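Increased recombination centers protein 6 (PDB 3UC9) acts as a clathrin coat accessory factor related to small G proteins and is involved in gross chromosomal rearrangements and telomere healing. Local coordinates at residues Y25-I30 with H129-V134; L31-H36 with K82-W87; G56-K61 with L76-C81; W65-Y70 with I192-D197. All blocks are in the same frame, centred on the assembly; numbering follows the deposited sequence.

Interaction 1 of 4, residues Y25-I30 with H129-V134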
loop_
_atom_site.group_PDB
_atom_site.type_symbol
_atom_site.label_atom_id
_atom_site.label_comp_id
_atom_site.label_asym_id
_atom_site.label_seq_id
_atom_site.Cartn_x
_atom_site.Cartn_y
_atom_site.Cartn_z
ATOM N N TYR A 25 -0.397 -18.187 7.231
ATOM C CA TYR A 25 0.663 -17.649 8.079
ATOM C C TYR A 25 0.185 -16.309 8.620
ATOM O O TYR A 25 -0.710 -15.678 8.029
ATOM C CB TYR A 25 1.955 -17.431 7.274
ATOM C CG TYR A 25 2.759 -18.665 6.903
ATOM C CD1 TYR A 25 4.106 -18.752 7.235
ATOM C CD2 TYR A 25 2.196 -19.724 6.185
ATOM C CE1 TYR A 25 4.869 -19.863 6.892
ATOM C CE2 TYR A 25 2.957 -20.848 5.836
ATOM C CZ TYR A 25 4.293 -20.903 6.190
ATOM O OH TYR A 25 5.059 -21.989 5.847
ATOM N N PRO A 26 0.775 -15.854 9.736
ATOM C CA PRO A 26 0.444 -14.511 10.202
ATOM C C PRO A 26 0.652 -13.506 9.074
ATOM O O PRO A 26 1.718 -13.471 8.459
ATOM C CB PRO A 26 1.428 -14.280 11.350
ATOM C CG PRO A 26 1.771 -15.668 11.823
ATOM C CD PRO A 26 1.785 -16.505 10.589
ATOM N N GLN A 27 -0.383 -12.728 8.784
ATOM C CA GLN A 27 -0.367 -11.841 7.628
ATOM C C GLN A 27 -0.025 -10.427 8.100
ATOM O O GLN A 27 -0.897 -9.560 8.217
ATOM C CB GLN A 27 -1.719 -11.879 6.916
ATOM C CG GLN A 27 -1.688 -11.243 5.539
ATOM C CD GLN A 27 -3.032 -11.280 4.862
ATOM O OE1 GLN A 27 -3.962 -10.583 5.273
ATOM N NE2 GLN A 27 -3.150 -12.099 3.824
ATOM N N ASN A 28 1.260 -10.203 8.377
ATOM C CA ASN A 28 1.707 -8.976 9.020
ATOM C C ASN A 28 2.832 -8.255 8.289
ATOM O O ASN A 28 3.608 -7.515 8.913
ATOM C CB ASN A 28 2.116 -9.239 10.475
ATOM C CG ASN A 28 3.404 -10.013 10.597
ATOM O OD1 ASN A 28 3.758 -10.810 9.718
ATOM N ND2 ASN A 28 4.120 -9.790 11.705
ATOM N N LYS A 29 2.898 -8.431 6.973
ATOM C CA LYS A 29 3.887 -7.726 6.179
ATOM C C LYS A 29 3.214 -6.557 5.455
ATOM O O LYS A 29 2.087 -6.669 4.952
ATOM C CB LYS A 29 4.574 -8.653 5.178
ATOM C CG LYS A 29 4.948 -10.039 5.685
ATOM C CD LYS A 29 5.729 -10.033 6.986
ATOM C CE LYS A 29 6.041 -11.443 7.470
ATOM N NZ LYS A 29 6.440 -11.500 8.915
ATOM N N ILE A 30 3.901 -5.424 5.428
ATOM C CA ILE A 30 3.498 -4.308 4.584
ATOM C C ILE A 30 4.648 -4.010 3.627
ATOM O O ILE A 30 5.773 -3.748 4.054
ATOM C CB ILE A 30 3.125 -3.061 5.398
ATOM C CG1 ILE A 30 1.843 -3.320 6.196
ATOM C CG2 ILE A 30 2.915 -1.847 4.453
ATOM C CD1 ILE A 30 1.386 -2.123 7.024
ATOM N N HIS A 129 -3.670 -12.152 -2.167
ATOM C CA HIS A 129 -4.539 -12.645 -1.118
ATOM C C HIS A 129 -5.721 -11.685 -1.025
ATOM O O HIS A 129 -5.577 -10.468 -1.194
ATOM C CB HIS A 129 -3.789 -12.726 0.217
ATOM C CG HIS A 129 -4.543 -13.433 1.301
ATOM N ND1 HIS A 129 -5.587 -12.847 1.982
ATOM C CD2 HIS A 129 -4.409 -14.677 1.820
ATOM C CE1 HIS A 129 -6.065 -13.699 2.873
ATOM N NE2 HIS A 129 -5.361 -14.815 2.801
ATOM N N ARG A 130 -6.887 -12.254 -0.758
ATOM C CA ARG A 130 -8.155 -11.527 -0.783
ATOM C C ARG A 130 -8.308 -10.466 0.319
ATOM O O ARG A 130 -9.166 -9.606 0.206
ATOM C CB ARG A 130 -9.326 -12.539 -0.739
ATOM C CG ARG A 130 -9.465 -13.436 -1.994
ATOM C CD ARG A 130 -10.224 -12.751 -3.153
ATOM N NE ARG A 130 -9.573 -11.511 -3.564
ATOM C CZ ARG A 130 -8.562 -11.416 -4.428
ATOM N NH1 ARG A 130 -8.075 -12.488 -5.047
ATOM N NH2 ARG A 130 -8.034 -10.223 -4.682
ATOM N N ASN A 131 -7.480 -10.513 1.359
ATOM C CA ASN A 131 -7.523 -9.537 2.477
ATOM C C ASN A 131 -6.515 -8.367 2.382
ATOM O O ASN A 131 -6.646 -7.349 3.095
ATOM C CB ASN A 131 -7.300 -10.275 3.807
ATOM C CG ASN A 131 -7.544 -9.392 5.036
ATOM O OD1 ASN A 131 -8.621 -8.800 5.183
ATOM N ND2 ASN A 131 -6.551 -9.332 5.947
ATOM N N THR A 132 -5.514 -8.513 1.522
ATOM C CA THR A 132 -4.444 -7.529 1.382
ATOM C C THR A 132 -4.977 -6.170 0.934
ATOM O O THR A 132 -5.628 -6.065 -0.103
ATOM C CB THR A 132 -3.371 -8.023 0.375
ATOM O OG1 THR A 132 -2.881 -9.317 0.773
ATOM C CG2 THR A 132 -2.203 -7.075 0.300
ATOM N N PHE A 133 -4.709 -5.116 1.699
ATOM C CA PHE A 133 -5.042 -3.780 1.200
ATOM C C PHE A 133 -4.026 -3.332 0.131
ATOM O O PHE A 133 -2.847 -3.718 0.163
ATOM C CB PHE A 133 -5.215 -2.753 2.336
ATOM C CG PHE A 133 -3.936 -2.312 3.025
ATOM C CD1 PHE A 133 -3.072 -1.405 2.425
ATOM C CD2 PHE A 133 -3.647 -2.735 4.315
ATOM C CE1 PHE A 133 -1.923 -0.963 3.085
ATOM C CE2 PHE A 133 -2.497 -2.301 4.978
ATOM C CZ PHE A 133 -1.637 -1.419 4.358
ATOM N N VAL A 134 -4.491 -2.541 -0.833
ATOM C CA VAL A 134 -3.620 -2.015 -1.890
ATOM C C VAL A 134 -3.863 -0.528 -2.042
ATOM O O VAL A 134 -4.968 -0.111 -2.405
ATOM C CB VAL A 134 -3.867 -2.691 -3.241
ATOM C CG1 VAL A 134 -2.915 -2.108 -4.275
ATOM C CG2 VAL A 134 -3.675 -4.212 -3.124
#
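His129 presents one face of its imidazole to the side chain of Gln27, where residues 25-28 and 129-132 lead into strands 29-35 and 133-138, which flank strand 103-110 in a Rossmann-like sheet. The Gln27 amide stands almost upright on the ring, the two planes 88° apart, with Gln27 NE2 over its centre; Asn101 O accepts a hydrogen bond from the same nitrogen. His129 opens a type I turn that runs to Thr132, and its ND1 accepts the backbone N-H of Asn131. Asn131 then supplies the hydrogen bond of the contact: its ND2 reaches Gln27 OE1 at 3.0 Å, nearly along the C=O axis, with the two amides close to coplanar. A second bond from Asn131 ND2 goes to Asp197 O, so this nitrogen ties the turn to two parts of the chain. Thr132 turns its hydroxyl to Met103 O. At Phe133 the contact becomes apolar: Ile30, its chain extended at chi2 (-179°), brings CD1 to the ring edge, 4.1 Å from Phe133 CZ.

Interaction 2 of 4, residues L31-H36 with K82-W87. Unlike the reference sequence in segment 82-87: Asp83 (reference Glu).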
loop_
_atom_site.group_PDB
_atom_site.type_symbol
_atom_site.label_atom_id
_atom_site.label_comp_id
_atom_site.label_asym_id
_atom_site.label_seq_id
_atom_site.Cartn_x
_atom_site.Cartn_y
_atom_site.Cartn_z
ATOM N N LEU A 31 4.370 -4.102 2.328
ATOM C CA LEU A 31 5.358 -3.811 1.295
ATOM C C LEU A 31 5.149 -2.383 0.801
ATOM O O LEU A 31 4.036 -1.999 0.446
ATOM C CB LEU A 31 5.233 -4.805 0.139
ATOM C CG LEU A 31 6.182 -4.787 -1.066
ATOM C CD1 LEU A 31 7.485 -4.090 -0.793
ATOM C CD2 LEU A 31 6.445 -6.235 -1.485
ATOM N N VAL A 32 6.224 -1.601 0.802
ATOM C CA VAL A 32 6.207 -0.268 0.216
ATOM C C VAL A 32 7.169 -0.287 -0.977
ATOM O O VAL A 32 8.358 -0.538 -0.823
ATOM C CB VAL A 32 6.599 0.819 1.219
ATOM C CG1 VAL A 32 6.450 2.200 0.573
ATOM C CG2 VAL A 32 5.742 0.715 2.501
ATOM N N LEU A 33 6.616 -0.040 -2.159
ATOM C CA LEU A 33 7.312 -0.156 -3.431
ATOM C C LEU A 33 7.264 1.186 -4.168
ATOM O O LEU A 33 6.264 1.909 -4.083
ATOM C CB LEU A 33 6.626 -1.225 -4.282
ATOM C CG LEU A 33 7.112 -1.464 -5.716
ATOM C CD1 LEU A 33 8.463 -2.162 -5.697
ATOM C CD2 LEU A 33 6.086 -2.263 -6.539
ATOM N N SER A 34 8.343 1.516 -4.876
ATOM C CA SER A 34 8.321 2.609 -5.851
ATOM C C SER A 34 9.130 2.232 -7.073
ATOM O O SER A 34 10.034 1.403 -6.987
ATOM C CB SER A 34 8.879 3.895 -5.246
ATOM O OG SER A 34 10.268 3.790 -4.970
ATOM N N ASP A 35 8.802 2.820 -8.221
ATOM C CA ASP A 35 9.747 2.796 -9.330
ATOM C C ASP A 35 10.917 3.733 -8.991
ATOM O O ASP A 35 10.771 4.672 -8.177
ATOM C CB ASP A 35 9.110 3.099 -10.703
ATOM C CG ASP A 35 8.196 4.314 -10.701
ATOM O OD1 ASP A 35 7.334 4.423 -9.807
ATOM O OD2 ASP A 35 8.311 5.140 -11.632
ATOM N N HIS A 36 12.062 3.473 -9.615
ATOM C CA HIS A 36 13.341 4.087 -9.222
ATOM C C HIS A 36 13.337 5.604 -9.066
ATOM O O HIS A 36 13.925 6.108 -8.113
ATOM C CB HIS A 36 14.472 3.687 -10.175
ATOM C CG HIS A 36 15.001 2.306 -9.947
ATOM N ND1 HIS A 36 15.151 1.760 -8.690
ATOM C CD2 HIS A 36 15.450 1.372 -10.819
ATOM C CE1 HIS A 36 15.639 0.537 -8.800
ATOM N NE2 HIS A 36 15.828 0.275 -10.082
ATOM N N LYS A 82 12.787 -0.950 -11.548
ATOM C CA LYS A 82 12.951 -0.082 -12.716
ATOM C C LYS A 82 11.628 0.080 -13.457
ATOM O O LYS A 82 11.310 1.176 -13.928
ATOM C CB LYS A 82 14.015 -0.624 -13.675
ATOM C CG LYS A 82 14.327 0.321 -14.837
ATOM C CD LYS A 82 15.260 -0.324 -15.861
ATOM C CE LYS A 82 15.108 0.290 -17.259
ATOM N NZ LYS A 82 15.361 1.756 -17.288
ATOM N N ASP A 83 10.877 -1.016 -13.560
ATOM C CA ASP A 83 9.609 -1.050 -14.293
ATOM C C ASP A 83 8.560 -1.794 -13.462
ATOM O O ASP A 83 8.749 -2.967 -13.119
ATOM C CB ASP A 83 9.796 -1.779 -15.629
ATOM C CG ASP A 83 10.787 -1.084 -16.549
ATOM O OD1 ASP A 83 10.471 0.020 -17.052
ATOM O OD2 ASP A 83 11.880 -1.650 -16.773
ATOM N N ILE A 84 7.458 -1.120 -13.139
ATOM C CA ILE A 84 6.405 -1.731 -12.318
ATOM C C ILE A 84 5.900 -3.056 -12.907
ATOM O O ILE A 84 5.816 -4.052 -12.190
ATOM C CB ILE A 84 5.199 -0.769 -12.090
ATOM C CG1 ILE A 84 5.623 0.483 -11.311
ATOM C CG2 ILE A 84 4.066 -1.485 -11.377
ATOM C CD1 ILE A 84 6.239 0.215 -9.977
ATOM N N PRO A 85 5.568 -3.080 -14.213
ATOM C CA PRO A 85 5.063 -4.335 -14.783
ATOM C C PRO A 85 6.015 -5.530 -14.626
ATOM O O PRO A 85 5.554 -6.642 -14.372
ATOM C CB PRO A 85 4.853 -3.985 -16.260
ATOM C CG PRO A 85 4.581 -2.530 -16.253
ATOM C CD PRO A 85 5.496 -1.979 -15.194
ATOM N N VAL A 86 7.322 -5.303 -14.766
ATOM C CA VAL A 86 8.306 -6.365 -14.572
ATOM C C VAL A 86 8.257 -6.876 -13.124
ATOM O O VAL A 86 8.306 -8.076 -12.880
ATOM C CB VAL A 86 9.741 -5.893 -14.926
ATOM C CG1 VAL A 86 10.762 -6.971 -14.576
ATOM C CG2 VAL A 86 9.829 -5.510 -16.405
ATOM N N TRP A 87 8.154 -5.957 -12.176
ATOM C CA TRP A 87 8.024 -6.324 -10.770
ATOM C C TRP A 87 6.737 -7.123 -10.513
ATOM O O TRP A 87 6.763 -8.145 -9.824
ATOM C CB TRP A 87 8.071 -5.074 -9.900
ATOM C CG TRP A 87 8.088 -5.379 -8.454
ATOM C CD1 TRP A 87 9.189 -5.547 -7.660
ATOM C CD2 TRP A 87 6.953 -5.574 -7.618
ATOM N NE1 TRP A 87 8.803 -5.832 -6.374
ATOM C CE2 TRP A 87 7.433 -5.853 -6.321
ATOM C CE3 TRP A 87 5.572 -5.530 -7.833
ATOM C CZ2 TRP A 87 6.581 -6.090 -5.248
ATOM C CZ3 TRP A 87 4.726 -5.777 -6.764
ATOM C CH2 TRP A 87 5.232 -6.044 -5.489
#
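Leu33 lays its CD2 methyl over the six-membered ring of Trp87, 3.5 Å from the ring centroid and only 12° off the normal, a CH-pi contact. Its other methyl, CD1, lies over the pyrrole side of the same indole, 3.7 Å from Trp87 NE1, so the fork of the leucine spans both rings. Strand and helix send these side chains toward each other: Leu33 has CG anti to its backbone N (chi1 176°), and Trp87 reaches back from the helix. Leu31, two residues earlier on the strand, meets the indole differently, its CD2 lying near the ring plane at the edge, 3.8 Å from Trp87 CZ2. Strand 29-35 is a central parallel strand of the Rossmann-like sheet, and helix 84-91, which follows strand 71-81, packs here against one face of that sheet. Trp87 NE1 donates to Asp79 OD2, which helps fix the rotation of the indole, and Phe91 stacks on the ring. Nearer the helix start, Ile84 CD1 sits 4.2 Å from Leu33 CD2 and also touches Asp35 CB, while the carboxylate of Asp35 bonds to Thr110 OG1. At the exposed end the imidazole of His36 lies against the Lys82 backbone: Lys82 N is over one ring face, and His36 CD2 comes within 3.5 Å of Lys82 CA.

Interaction 3 of 4, residues G56-K61 with L76-C81; sequences GISIVK and LYIDSC
This is an antiparallel strand pairing at the margin of the sheet, where edge strand 59-66 lies beside strand 71-81. Val60 and Leu76 form a hydrogen-bonded pair, Val60 N to Leu76 O at 2.8 Å and Leu76 N to Val60 O at 2.9 Å. Ile59 and Tyr77 are the neighbouring non-hydrogen-bonded pair, and beyond them Ile78 N donates to Ser58 O at 2.9 Å. The return bond, Ser58 N to Ile78 O, is weak. Strand 71-81 belongs to the parallel set beside 29-35; 59-66 is the one antiparallel strand, folded back on it as a beta hairpin, in the 2-3-1-4-5-6 order known from small G proteins. On one face Ile59, with CG1 beside its backbone N (chi1 -53°), carries CD1 obliquely to the Tyr77 ring, 3.5 Å from CD1 of that tyrosine. The opposite face bears Val60 and Leu76, whose CB atoms are 4.1 Å apart; Leu76 and Ile78 also touch Leu46 of helix 39-50. Past the paired residues, Ile57 CD1 presses closely on Ser80 CB, while Ser80 OG turns to Asn39 OD1.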
loop_
_atom_site.group_PDB
_atom_site.type_symbol
_atom_site.label_atom_id
_atom_site.label_comp_id
_atom_site.label_asym_id
_atom_site.label_seq_id
_atom_site.Cartn_x
_atom_site.Cartn_y
_atom_site.Cartn_z
ATOM N N GLY A 56 17.246 2.656 2.180
ATOM C CA GLY A 56 16.811 2.193 0.859
ATOM C C GLY A 56 16.015 0.896 0.962
ATOM O O GLY A 56 15.204 0.736 1.875
ATOM N N ILE A 57 16.265 -0.034 0.039
ATOM C CA ILE A 57 15.579 -1.335 0.001
ATOM C C ILE A 57 16.043 -2.243 1.154
ATOM O O ILE A 57 17.213 -2.597 1.217
ATOM C CB ILE A 57 15.857 -2.081 -1.336
ATOM C CG1 ILE A 57 15.359 -1.276 -2.546
ATOM C CG2 ILE A 57 15.189 -3.445 -1.336
ATOM C CD1 ILE A 57 15.686 -1.933 -3.878
ATOM N N SER A 58 15.121 -2.612 2.047
ATOM C CA SER A 58 15.448 -3.381 3.248
ATOM C C SER A 58 14.218 -4.025 3.927
ATOM O O SER A 58 13.071 -3.801 3.531
ATOM C CB SER A 58 16.237 -2.514 4.255
ATOM O OG SER A 58 15.634 -1.249 4.505
ATOM N N ILE A 59 14.495 -4.855 4.931
ATOM C CA ILE A 59 13.478 -5.509 5.743
ATOM C C ILE A 59 13.563 -4.953 7.160
ATOM O O ILE A 59 14.571 -5.155 7.861
ATOM C CB ILE A 59 13.707 -7.040 5.815
ATOM C CG1 ILE A 59 13.825 -7.657 4.418
ATOM C CG2 ILE A 59 12.606 -7.711 6.605
ATOM C CD1 ILE A 59 12.652 -7.416 3.532
ATOM N N VAL A 60 12.517 -4.248 7.579
ATOM C CA VAL A 60 12.469 -3.652 8.905
ATOM C C VAL A 60 11.444 -4.396 9.764
ATOM O O VAL A 60 10.243 -4.204 9.608
ATOM C CB VAL A 60 12.133 -2.154 8.826
ATOM C CG1 VAL A 60 12.350 -1.486 10.182
ATOM C CG2 VAL A 60 12.975 -1.480 7.749
ATOM N N LYS A 61 11.929 -5.235 10.680
ATOM C CA LYS A 61 11.052 -6.154 11.414
ATOM C C LYS A 61 10.531 -5.598 12.729
ATOM O O LYS A 61 11.162 -4.735 13.336
ATOM C CB LYS A 61 11.777 -7.476 11.685
ATOM C CG LYS A 61 12.129 -8.256 10.431
ATOM C CD LYS A 61 12.600 -9.653 10.803
ATOM C CE LYS A 61 12.955 -10.473 9.577
ATOM N NZ LYS A 61 13.362 -11.856 9.935
ATOM N N LEU A 76 8.001 -4.317 7.786
ATOM C CA LEU A 76 8.021 -3.443 6.637
ATOM C C LEU A 76 9.020 -4.008 5.630
ATOM O O LEU A 76 10.192 -4.229 5.958
ATOM C CB LEU A 76 8.421 -2.030 7.074
ATOM C CG LEU A 76 8.229 -0.847 6.138
ATOM C CD1 LEU A 76 6.742 -0.597 5.889
ATOM C CD2 LEU A 76 8.875 0.385 6.733
ATOM N N TYR A 77 8.534 -4.281 4.426
ATOM C CA TYR A 77 9.378 -4.657 3.300
ATOM C C TYR A 77 9.466 -3.469 2.347
ATOM O O TYR A 77 8.448 -2.998 1.828
ATOM C CB TYR A 77 8.780 -5.854 2.555
ATOM C CG TYR A 77 8.701 -7.172 3.312
ATOM C CD1 TYR A 77 9.337 -7.369 4.541
ATOM C CD2 TYR A 77 8.025 -8.254 2.754
ATOM C CE1 TYR A 77 9.256 -8.596 5.201
ATOM C CE2 TYR A 77 7.958 -9.483 3.400
ATOM C CZ TYR A 77 8.574 -9.652 4.613
ATOM O OH TYR A 77 8.503 -10.882 5.234
ATOM N N ILE A 78 10.671 -2.961 2.130
ATOM C CA ILE A 78 10.884 -1.810 1.260
ATOM C C ILE A 78 11.569 -2.321 -0.003
ATOM O O ILE A 78 12.594 -3.006 0.073
ATOM C CB ILE A 78 11.738 -0.736 1.936
ATOM C CG1 ILE A 78 11.128 -0.340 3.289
ATOM C CG2 ILE A 78 11.870 0.498 1.022
ATOM C CD1 ILE A 78 12.105 0.325 4.220
ATOM N N ASP A 79 10.974 -2.035 -1.156
ATOM C CA ASP A 79 11.501 -2.512 -2.424
ATOM C C ASP A 79 11.444 -1.396 -3.467
ATOM O O ASP A 79 10.793 -0.354 -3.272
ATOM C CB ASP A 79 10.711 -3.732 -2.913
ATOM C CG ASP A 79 11.522 -4.662 -3.820
ATOM O OD1 ASP A 79 12.698 -4.375 -4.140
ATOM O OD2 ASP A 79 10.961 -5.704 -4.229
ATOM N N SER A 80 12.157 -1.630 -4.560
ATOM C CA SER A 80 12.219 -0.706 -5.681
ATOM C C SER A 80 12.242 -1.510 -6.962
ATOM O O SER A 80 12.607 -2.689 -6.962
ATOM C CB SER A 80 13.485 0.146 -5.597
ATOM O OG SER A 80 13.468 1.189 -6.549
ATOM N N CYS A 81 11.877 -0.868 -8.059
ATOM C CA CYS A 81 11.926 -1.522 -9.359
ATOM C C CYS A 81 12.171 -0.510 -10.454
ATOM O O CYS A 81 11.824 0.655 -10.309
ATOM C CB CYS A 81 10.624 -2.290 -9.620
ATOM S SG CYS A 81 9.123 -1.294 -9.684
#

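Interaction 4 of 4, residues W65-Y70 with I192-D197; sequences WENRYY and IIDTHD
Asp194, near the end of helix 185-195, meets the 65-70 segment with its side chain. Its CB lies 3.8 Å and its CG 3.5 Å from Asn67 ND2; CG is set beside the backbone N (chi1 -78°), which points OD1 at both Trp65 and Asn67. OD2 comes only to 4.2 Å from Asn67 CB, and OD1 is the atom that is gripped. Trp65 NE1 donates to Asp194 OD1 at 2.7 Å, almost end-on to the C-O bond, although the N-H angle of 139° makes the bond bent. Asn67 ND2 reaches Asp194 OD1 at 3.0 Å from above the carboxylate plane, and a water that also bonds to Glu66 O adds a third donor. Beside this, Ile193 places CG2 over the centre of the Trp65 indole in a CH-pi contact, 3.4 Å from the five-membered ring centroid. The backbone of Asp194 is held too: Tyr70 OH donates to Asp194 O at 2.7 Å, and the same hydroxyl oxygen accepts a hydrogen bond from Trp198 NE1. Asn67 OD1 accepts from Tyr69 N, closing an Asx turn, and from Tyr70 N, extending it to an Asx motif, at the tip of the beta hairpin of strands 59-66 and 71-81, which here meets the C-terminal end of helix 185-195.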
loop_
_atom_site.group_PDB
_atom_site.type_symbol
_atom_site.label_atom_id
_atom_site.label_comp_id
_atom_site.label_asym_id
_atom_site.label_seq_id
_atom_site.Cartn_x
_atom_site.Cartn_y
_atom_site.Cartn_z
ATOM N N TRP A 65 2.316 -0.969 14.945
ATOM C CA TRP A 65 1.243 -0.114 14.475
ATOM C C TRP A 65 0.257 0.019 15.612
ATOM O O TRP A 65 -0.337 -0.972 16.047
ATOM C CB TRP A 65 0.549 -0.668 13.242
ATOM C CG TRP A 65 -0.457 0.311 12.693
ATOM C CD1 TRP A 65 -1.803 0.324 12.922
ATOM C CD2 TRP A 65 -0.182 1.442 11.871
ATOM N NE1 TRP A 65 -2.385 1.386 12.282
ATOM C CE2 TRP A 65 -1.413 2.094 11.629
ATOM C CE3 TRP A 65 0.982 1.969 11.305
ATOM C CZ2 TRP A 65 -1.512 3.237 10.839
ATOM C CZ3 TRP A 65 0.881 3.117 10.521
ATOM C CH2 TRP A 65 -0.356 3.729 10.291
ATOM N N GLU A 66 0.083 1.243 16.093
ATOM C CA GLU A 66 -0.736 1.485 17.260
ATOM C C GLU A 66 -1.674 2.661 17.038
ATOM O O GLU A 66 -1.333 3.653 16.386
ATOM C CB GLU A 66 0.133 1.703 18.511
ATOM C CG GLU A 66 1.194 2.798 18.390
ATOM C CD GLU A 66 2.127 2.871 19.611
ATOM O OE1 GLU A 66 1.832 2.224 20.646
ATOM O OE2 GLU A 66 3.158 3.581 19.530
ATOM N N ASN A 67 -2.875 2.516 17.571
ATOM C CA ASN A 67 -3.856 3.591 17.575
ATOM C C ASN A 67 -4.536 3.543 18.930
ATOM O O ASN A 67 -4.045 2.868 19.847
ATOM C CB ASN A 67 -4.837 3.418 16.405
ATOM C CG ASN A 67 -5.396 2.011 16.319
ATOM O OD1 ASN A 67 -5.903 1.474 17.307
ATOM N ND2 ASN A 67 -5.299 1.402 15.139
ATOM N N ARG A 68 -5.650 4.253 19.070
ATOM C CA ARG A 68 -6.368 4.297 20.341
ATOM C C ARG A 68 -7.041 2.976 20.736
ATOM O O ARG A 68 -7.426 2.806 21.891
ATOM C CB ARG A 68 -7.417 5.400 20.293
ATOM C CG ARG A 68 -6.829 6.782 20.289
ATOM C CD ARG A 68 -7.916 7.820 20.063
ATOM N NE ARG A 68 -8.260 7.948 18.647
ATOM C CZ ARG A 68 -9.356 8.548 18.186
ATOM N NH1 ARG A 68 -10.245 9.073 19.025
ATOM N NH2 ARG A 68 -9.571 8.614 16.878
ATOM N N TYR A 69 -7.174 2.053 19.781
ATOM C CA TYR A 69 -7.939 0.814 19.971
ATOM C C TYR A 69 -7.049 -0.402 20.219
ATOM O O TYR A 69 -7.330 -1.197 21.110
ATOM C CB TYR A 69 -8.821 0.567 18.751
ATOM C CG TYR A 69 -9.592 1.808 18.364
ATOM C CD1 TYR A 69 -10.527 2.360 19.234
ATOM C CD2 TYR A 69 -9.347 2.459 17.155
ATOM C CE1 TYR A 69 -11.221 3.518 18.901
ATOM C CE2 TYR A 69 -10.039 3.617 16.813
ATOM C CZ TYR A 69 -10.970 4.138 17.692
ATOM O OH TYR A 69 -11.654 5.277 17.356
ATOM N N TYR A 70 -5.980 -0.537 19.438
ATOM C CA TYR A 70 -5.124 -1.726 19.518
ATOM C C TYR A 70 -3.682 -1.440 19.123
ATOM O O TYR A 70 -3.373 -0.375 18.593
ATOM C CB TYR A 70 -5.695 -2.829 18.623
ATOM C CG TYR A 70 -5.611 -2.538 17.131
ATOM C CD1 TYR A 70 -4.486 -2.902 16.396
ATOM C CD2 TYR A 70 -6.659 -1.904 16.451
ATOM C CE1 TYR A 70 -4.394 -2.636 15.032
ATOM C CE2 TYR A 70 -6.576 -1.638 15.083
ATOM C CZ TYR A 70 -5.433 -2.013 14.378
ATOM O OH TYR A 70 -5.303 -1.758 13.028
ATOM N N ILE A 192 -6.857 3.492 6.620
ATOM C CA ILE A 192 -6.925 2.208 5.936
ATOM C C ILE A 192 -6.158 1.162 6.736
ATOM O O ILE A 192 -6.635 0.050 6.936
ATOM C CB ILE A 192 -6.415 2.318 4.495
ATOM C CG1 ILE A 192 -7.411 3.115 3.643
ATOM C CG2 ILE A 192 -6.198 0.935 3.899
ATOM C CD1 ILE A 192 -6.922 3.390 2.212
ATOM N N ILE A 193 -4.998 1.533 7.254
ATOM C CA ILE A 193 -4.203 0.594 8.046
ATOM C C ILE A 193 -4.888 0.324 9.390
ATOM O O ILE A 193 -4.975 -0.820 9.824
ATOM C CB ILE A 193 -2.760 1.100 8.224
ATOM C CG1 ILE A 193 -2.101 1.228 6.846
ATOM C CG2 ILE A 193 -1.937 0.127 9.110
ATOM C CD1 ILE A 193 -0.723 1.866 6.840
ATOM N N ASP A 194 -5.383 1.379 10.035
ATOM C CA ASP A 194 -6.098 1.253 11.301
ATOM C C ASP A 194 -7.295 0.310 11.222
ATOM O O ASP A 194 -7.546 -0.440 12.160
ATOM C CB ASP A 194 -6.631 2.614 11.769
ATOM C CG ASP A 194 -5.572 3.499 12.382
ATOM O OD1 ASP A 194 -4.466 3.022 12.712
ATOM O OD2 ASP A 194 -5.880 4.698 12.559
ATOM N N THR A 195 -8.041 0.364 10.119
ATOM C CA THR A 195 -9.295 -0.385 10.005
ATOM C C THR A 195 -9.094 -1.760 9.354
ATOM O O THR A 195 -10.051 -2.523 9.212
ATOM C CB THR A 195 -10.380 0.434 9.257
ATOM O OG1 THR A 195 -9.939 0.758 7.932
ATOM C CG2 THR A 195 -10.698 1.731 10.022
ATOM N N HIS A 196 -7.854 -2.070 8.976
ATOM C CA HIS A 196 -7.493 -3.372 8.397
ATOM C C HIS A 196 -7.722 -4.529 9.376
ATOM O O HIS A 196 -7.455 -4.401 10.569
ATOM C CB HIS A 196 -6.018 -3.364 7.946
ATOM C CG HIS A 196 -5.561 -4.646 7.323
ATOM N ND1 HIS A 196 -5.959 -5.052 6.065
ATOM C CD2 HIS A 196 -4.748 -5.620 7.795
ATOM C CE1 HIS A 196 -5.396 -6.219 5.789
ATOM N NE2 HIS A 196 -4.639 -6.574 6.816
ATOM N N ASP A 197 -8.214 -5.650 8.864
ATOM C CA ASP A 197 -8.283 -6.888 9.654
ATOM C C ASP A 197 -6.962 -7.612 9.572
ATOM O O ASP A 197 -6.636 -8.200 8.550
ATOM C CB ASP A 197 -9.384 -7.817 9.153
ATOM C CG ASP A 197 -10.762 -7.426 9.655
ATOM O OD1 ASP A 197 -10.855 -6.615 10.609
ATOM O OD2 ASP A 197 -11.748 -7.961 9.092
HETATM O O HOH W 1 -2.736 4.996 13.820
#

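All four contacts reach one mixed sheet, in strand order 59-66, 71-81, 29-35, 103-110, 133-138, 163-167. Interactions 1 and 2 share strand 29-35 and lie about 18 Å apart between centres; interactions 3 and 4 share strand 59-66, with centres about 21 Å apart. Interaction 3 joins the hairpin strands and touches interaction 2, about 12 Å away, through the backbone bonds of strand 71-81 to strand 29-35. Interaction 4 touches interaction 1 where Asn131 and Phe133 meet residues 193-197, bringing the last helix to the sheet. Along the chain interaction 3 falls within the span of 2, and 2 within that of 1, whereas 4 crosses all three, tying the C-terminal region to the small-G-protein-like core.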